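Local coordinates for uncharacterized NTF-2 like protein (Burkholderia xenovorans LB400, PDB 3EN8) that is of unknown function but adopts the NTF2-like fold of the SnoaL-like family, forms a two-chain assembly and binds calcium, at residues Y81-I95 and V104-A116. Residues are numbered along the deposited sequence; the frame is centred on the assembly and turned at random.
Sequences YSISYNGRPAYTVSI and VHETQYFSDPFEA
E106 opens the contact by reaching S94 on the neighbouring strand: S94 OG donates to E106 OE2 at 2.7 Å, meeting the carboxylate on its anti side and 31° out of plane. The other oxygen, OE1, takes a salt bridge from R55 and a hydrogen bond with Y30 OH, so both ends of this buried carboxylate are held. T107 and I95 form an antiparallel hydrogen-bonded pair, I95 N to T107 O at 2.8 Å and almost straight, and a water joins T107 OG1 to I95 O. Q108 returns to the face of E106 and lays its CG against S94 CB. With CG beside its own backbone N (chi1 -75°) and the chain extended beyond, it brings NE2 across strand 88-95 to Y81 OH, 2.8 Å away in a bent bond; T92 CB lies over the centre of the Y81 ring and S94 CB at its edge. The hydroxyl lies in the amide plane and the Y81 ring is nearly coplanar with that amide, while Q108 OE1 accepts from R55. On the opposite face, Y109 pairs with V93 and meets I95 CD1 at its ring edge, 4.2 Å from CE1. Back on the Q108 side, F110 CD1 lies 3.6 Å from T92 CG2, and the ring also touches I83 CD1 on the strand beyond. At S111 the backbone N and OG both donate to Y91 O, each at 2.8 Å, from opposite faces of the carbonyl plane; the OG gets there from between its own N and carbonyl carbon (chi1 79°). P113 then sets CG in the plane of the Y91 ring, 3.9 Å from CE2, and also packs on P89. This hairpin, 88-99 with 102-111, lies inside the curved mixed sheet of the NTF2-like fold, flanked by strands 76-85 and 34-38; W15 of helix 3-20 and R55 of helix 48-57 meet the Y81 and Q108 face, while V93 and Y109 face the second subunit, where Y109 OH is hydrogen-bonded to E80 of that subunit and V93 packs on its Y109.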
loop_
_atom_site.group_PDB
_atom_site.type_symbol
_atom_site.label_atom_id
_atom_site.label_comp_id
_atom_site.label_asym_id
_atom_site.label_seq_id
_atom_site.Cartn_x
_atom_site.Cartn_y
_atom_site.Cartn_z
ATOM N N TYR A 81 4.681 -6.447 -3.705
ATOM C CA TYR A 81 5.718 -7.499 -3.888
ATOM C C TYR A 81 5.804 -8.303 -2.650
ATOM O O TYR A 81 5.312 -7.905 -1.635
ATOM C CB TYR A 81 7.090 -6.923 -4.253
ATOM C CG TYR A 81 7.804 -5.995 -3.253
ATOM C CD1 TYR A 81 7.406 -4.655 -3.084
ATOM C CD2 TYR A 81 8.886 -6.430 -2.527
ATOM C CE1 TYR A 81 8.056 -3.827 -2.209
ATOM C CE2 TYR A 81 9.571 -5.587 -1.643
ATOM C CZ TYR A 81 9.143 -4.264 -1.482
ATOM O OH TYR A 81 9.834 -3.430 -0.585
ATOM N N SER A 82 6.432 -9.463 -2.783
ATOM C CA SER A 82 6.668 -10.364 -1.652
ATOM C C SER A 82 8.179 -10.481 -1.394
ATOM O O SER A 82 9.025 -10.509 -2.315
ATOM C CB SER A 82 6.069 -11.753 -1.928
ATOM O OG SER A 82 4.661 -11.682 -1.989
ATOM N N ILE A 83 8.508 -10.462 -0.118
ATOM C CA ILE A 83 9.859 -10.737 0.343
ATOM C C ILE A 83 9.810 -11.870 1.372
ATOM O O ILE A 83 8.831 -12.010 2.099
ATOM C CB ILE A 83 10.499 -9.480 0.970
ATOM C CG1 ILE A 83 9.801 -9.048 2.247
ATOM C CG2 ILE A 83 10.480 -8.325 -0.024
ATOM C CD1 ILE A 83 10.438 -7.840 2.908
ATOM N N SER A 84 10.830 -12.697 1.443
ATOM C CA SER A 84 10.768 -13.771 2.411
ATOM C C SER A 84 12.142 -14.097 2.972
ATOM O O SER A 84 13.148 -14.028 2.281
ATOM C CB SER A 84 10.124 -15.007 1.763
ATOM O OG SER A 84 10.064 -16.115 2.622
ATOM N N TYR A 85 12.108 -14.410 4.262
ATOM C CA TYR A 85 13.241 -14.842 5.070
ATOM C C TYR A 85 12.763 -15.980 5.949
ATOM O O TYR A 85 11.698 -15.913 6.537
ATOM C CB TYR A 85 13.757 -13.711 5.986
ATOM C CG TYR A 85 14.201 -12.457 5.277
ATOM C CD1 TYR A 85 13.295 -11.463 4.928
ATOM C CD2 TYR A 85 15.539 -12.256 4.984
ATOM C CE1 TYR A 85 13.711 -10.312 4.261
ATOM C CE2 TYR A 85 15.968 -11.118 4.332
ATOM C CZ TYR A 85 15.064 -10.148 3.979
ATOM O OH TYR A 85 15.545 -9.033 3.308
ATOM N N ASN A 86 13.538 -17.043 5.996
ATOM C CA ASN A 86 13.270 -18.143 6.887
ATOM C C ASN A 86 11.936 -18.830 6.626
ATOM O O ASN A 86 11.336 -19.407 7.518
ATOM C CB ASN A 86 13.311 -17.667 8.329
ATOM C CG ASN A 86 14.597 -16.964 8.668
ATOM O OD1 ASN A 86 14.597 -15.798 9.089
ATOM N ND2 ASN A 86 15.709 -17.655 8.468
ATOM N N GLY A 87 11.497 -18.769 5.385
ATOM C CA GLY A 87 10.224 -19.379 5.000
ATOM C C GLY A 87 9.030 -18.574 5.518
ATOM O O GLY A 87 7.919 -19.099 5.640
ATOM N N ARG A 88 9.271 -17.313 5.851
ATOM C CA ARG A 88 8.194 -16.436 6.340
ATOM C C ARG A 88 8.030 -15.228 5.422
ATOM O O ARG A 88 8.813 -14.292 5.453
ATOM C CB ARG A 88 8.416 -15.945 7.773
ATOM C CG ARG A 88 8.530 -17.040 8.755
ATOM C CD ARG A 88 8.441 -16.538 10.197
ATOM N N PRO A 89 7.005 -15.253 4.604
ATOM C CA PRO A 89 6.890 -14.177 3.636
ATOM C C PRO A 89 6.150 -12.978 4.184
ATOM O O PRO A 89 5.348 -13.049 5.152
ATOM C CB PRO A 89 6.095 -14.837 2.517
ATOM C CG PRO A 89 5.096 -15.660 3.325
ATOM C CD PRO A 89 5.978 -16.290 4.382
ATOM N N ALA A 90 6.466 -11.862 3.574
ATOM C CA ALA A 90 5.754 -10.622 3.827
ATOM C C ALA A 90 5.218 -10.069 2.526
ATOM O O ALA A 90 5.941 -9.917 1.547
ATOM C CB ALA A 90 6.652 -9.628 4.487
ATOM N N TYR A 91 3.916 -9.822 2.547
ATOM C CA TYR A 91 3.229 -9.067 1.490
ATOM C C TYR A 91 3.531 -7.604 1.733
ATOM O O TYR A 91 3.063 -6.989 2.721
ATOM C CB TYR A 91 1.709 -9.329 1.522
ATOM C CG TYR A 91 1.298 -10.657 0.977
ATOM C CD1 TYR A 91 1.036 -10.827 -0.373
ATOM C CD2 TYR A 91 1.175 -11.769 1.824
ATOM C CE1 TYR A 91 0.663 -12.073 -0.886
ATOM C CE2 TYR A 91 0.795 -13.016 1.325
ATOM C CZ TYR A 91 0.547 -13.166 -0.031
ATOM O OH TYR A 91 0.176 -14.392 -0.549
ATOM N N THR A 92 4.314 -7.053 0.808
ATOM C CA THR A 92 4.919 -5.745 0.952
ATOM C C THR A 92 4.350 -4.763 -0.077
ATOM O O THR A 92 3.926 -5.108 -1.179
ATOM C CB THR A 92 6.474 -5.852 0.898
ATOM O OG1 THR A 92 6.920 -6.874 1.807
ATOM C CG2 THR A 92 7.125 -4.517 1.303
ATOM N N VAL A 93 4.261 -3.547 0.375
ATOM C CA VAL A 93 3.829 -2.403 -0.452
ATOM C C VAL A 93 4.834 -1.299 -0.313
ATOM O O VAL A 93 5.186 -0.892 0.774
ATOM C CB VAL A 93 2.425 -1.878 -0.054
ATOM C CG1 VAL A 93 2.084 -0.590 -0.857
ATOM C CG2 VAL A 93 1.345 -2.940 -0.286
ATOM N N SER A 94 5.326 -0.830 -1.449
ATOM C CA SER A 94 6.180 0.311 -1.461
ATOM C C SER A 94 5.525 1.420 -2.313
ATOM O O SER A 94 5.347 1.248 -3.543
ATOM C CB SER A 94 7.556 -0.049 -2.066
ATOM O OG SER A 94 8.335 1.081 -2.439
ATOM N N ILE A 95 5.247 2.513 -1.646
ATOM C CA ILE A 95 4.636 3.692 -2.262
ATOM C C ILE A 95 5.747 4.686 -2.506
ATOM O O ILE A 95 6.398 5.122 -1.544
ATOM C CB ILE A 95 3.552 4.335 -1.348
ATOM C CG1 ILE A 95 2.518 3.347 -0.879
ATOM C CG2 ILE A 95 2.948 5.575 -2.045
ATOM C CD1 ILE A 95 1.814 3.815 0.416
ATOM N N VAL A 104 11.843 10.668 -3.873
ATOM C CA VAL A 104 12.114 11.590 -2.774
ATOM C C VAL A 104 11.482 11.130 -1.470
ATOM O O VAL A 104 11.874 11.569 -0.379
ATOM C CB VAL A 104 11.677 13.032 -3.106
ATOM C CG1 VAL A 104 12.461 13.566 -4.334
ATOM C CG2 VAL A 104 10.120 13.158 -3.300
ATOM N N HIS A 105 10.462 10.294 -1.608
ATOM C CA HIS A 105 9.730 9.745 -0.449
ATOM C C HIS A 105 9.182 8.346 -0.767
ATOM O O HIS A 105 8.464 8.129 -1.731
ATOM C CB HIS A 105 8.613 10.711 -0.034
ATOM C CG HIS A 105 7.965 10.411 1.299
ATOM N ND1 HIS A 105 7.062 11.280 1.878
ATOM C CD2 HIS A 105 8.080 9.367 2.156
ATOM C CE1 HIS A 105 6.661 10.791 3.045
ATOM N NE2 HIS A 105 7.248 9.621 3.230
ATOM N N GLU A 106 9.592 7.392 0.040
ATOM C CA GLU A 106 9.087 6.027 -0.046
ATOM C C GLU A 106 8.381 5.745 1.252
ATOM O O GLU A 106 8.845 6.162 2.288
ATOM C CB GLU A 106 10.246 5.039 -0.217
ATOM C CG GLU A 106 9.795 3.575 -0.268
ATOM C CD GLU A 106 10.921 2.602 -0.625
ATOM O OE1 GLU A 106 12.134 2.966 -0.565
ATOM O OE2 GLU A 106 10.560 1.444 -0.957
ATOM N N THR A 107 7.252 5.054 1.170
ATOM C CA THR A 107 6.561 4.531 2.355
ATOM C C THR A 107 6.351 3.044 2.142
ATOM O O THR A 107 5.756 2.618 1.133
ATOM C CB THR A 107 5.193 5.184 2.502
ATOM O OG1 THR A 107 5.320 6.592 2.348
ATOM C CG2 THR A 107 4.554 4.849 3.881
ATOM N N GLN A 108 6.804 2.268 3.102
ATOM C CA GLN A 108 6.675 0.831 3.039
ATOM C C GLN A 108 5.806 0.241 4.158
ATOM O O GLN A 108 5.850 0.661 5.309
ATOM C CB GLN A 108 8.051 0.169 3.063
ATOM C CG GLN A 108 8.860 0.240 1.770
ATOM C CD GLN A 108 10.270 -0.363 1.945
ATOM O OE1 GLN A 108 11.075 0.135 2.718
ATOM N NE2 GLN A 108 10.574 -1.415 1.182
ATOM N N TYR A 109 5.026 -0.747 3.748
ATOM C CA TYR A 109 4.245 -1.596 4.639
ATOM C C TYR A 109 4.588 -3.080 4.413
ATOM O O TYR A 109 4.723 -3.540 3.286
ATOM C CB TYR A 109 2.777 -1.427 4.320
ATOM C CG TYR A 109 2.209 -0.089 4.722
ATOM C CD1 TYR A 109 2.277 0.986 3.890
ATOM C CD2 TYR A 109 1.639 0.091 5.989
ATOM C CE1 TYR A 109 1.752 2.227 4.256
ATOM C CE2 TYR A 109 1.083 1.307 6.354
ATOM C CZ TYR A 109 1.153 2.359 5.504
ATOM O OH TYR A 109 0.634 3.543 5.898
ATOM N N PHE A 110 4.611 -3.801 5.499
ATOM C CA PHE A 110 5.007 -5.205 5.530
ATOM C C PHE A 110 3.929 -5.973 6.238
ATOM O O PHE A 110 3.729 -5.803 7.432
ATOM C CB PHE A 110 6.340 -5.370 6.267
ATOM C CG PHE A 110 7.440 -4.471 5.754
ATOM C CD1 PHE A 110 8.244 -4.882 4.703
ATOM C CD2 PHE A 110 7.672 -3.216 6.330
ATOM C CE1 PHE A 110 9.268 -4.068 4.234
ATOM C CE2 PHE A 110 8.704 -2.386 5.839
ATOM C CZ PHE A 110 9.479 -2.822 4.805
ATOM N N SER A 111 3.184 -6.754 5.468
ATOM C CA SER A 111 1.990 -7.412 5.973
ATOM C C SER A 111 2.116 -8.938 5.925
ATOM O O SER A 111 2.851 -9.505 5.108
ATOM C CB SER A 111 0.742 -6.891 5.231
ATOM O OG SER A 111 0.590 -7.476 3.978
ATOM N N ASP A 112 1.406 -9.581 6.843
ATOM C CA ASP A 112 1.368 -11.042 6.905
ATOM C C ASP A 112 0.281 -11.638 6.007
ATOM O O ASP A 112 -0.760 -11.000 5.777
ATOM C CB ASP A 112 1.106 -11.519 8.332
ATOM C CG ASP A 112 2.241 -11.205 9.261
ATOM O OD1 ASP A 112 3.364 -11.670 9.011
ATOM O OD2 ASP A 112 1.997 -10.501 10.252
ATOM N N PRO A 113 0.504 -12.863 5.505
ATOM C CA PRO A 113 -0.600 -13.621 4.936
ATOM C C PRO A 113 -1.669 -13.805 5.980
ATOM O O PRO A 113 -1.366 -13.836 7.189
ATOM C CB PRO A 113 0.028 -14.998 4.630
ATOM C CG PRO A 113 1.461 -14.797 4.699
ATOM C CD PRO A 113 1.680 -13.728 5.700
ATOM N N PHE A 114 -2.898 -13.953 5.510
ATOM C CA PHE A 114 -3.982 -14.487 6.336
ATOM C C PHE A 114 -4.856 -15.426 5.537
ATOM O O PHE A 114 -4.912 -15.363 4.320
ATOM C CB PHE A 114 -4.797 -13.395 7.061
ATOM C CG PHE A 114 -5.608 -12.501 6.159
ATOM C CD1 PHE A 114 -6.860 -12.896 5.722
ATOM C CD2 PHE A 114 -5.143 -11.251 5.791
ATOM C CE1 PHE A 114 -7.607 -12.087 4.919
ATOM C CE2 PHE A 114 -5.906 -10.431 4.983
ATOM C CZ PHE A 114 -7.126 -10.864 4.532
ATOM N N GLU A 115 -5.476 -16.348 6.256
ATOM C CA GLU A 115 -6.324 -17.363 5.621
ATOM C C GLU A 115 -7.660 -16.777 5.189
ATOM O O GLU A 115 -8.315 -16.063 5.944
ATOM C CB GLU A 115 -6.535 -18.554 6.554
ATOM C CG GLU A 115 -5.253 -19.312 6.806
ATOM C CD GLU A 115 -4.733 -20.000 5.555
ATOM O OE1 GLU A 115 -5.559 -20.335 4.673
ATOM O OE2 GLU A 115 -3.502 -20.218 5.460
ATOM N N ALA A 116 -8.055 -17.088 3.958
ATOM C CA ALA A 116 -9.360 -16.646 3.451
ATOM C C ALA A 116 -10.436 -17.248 4.331
ATOM O O ALA A 116 -10.503 -18.479 4.457
ATOM C CB ALA A 116 -9.551 -17.047 1.999
HETATM O O HOH W 1 5.492 7.590 -0.151
#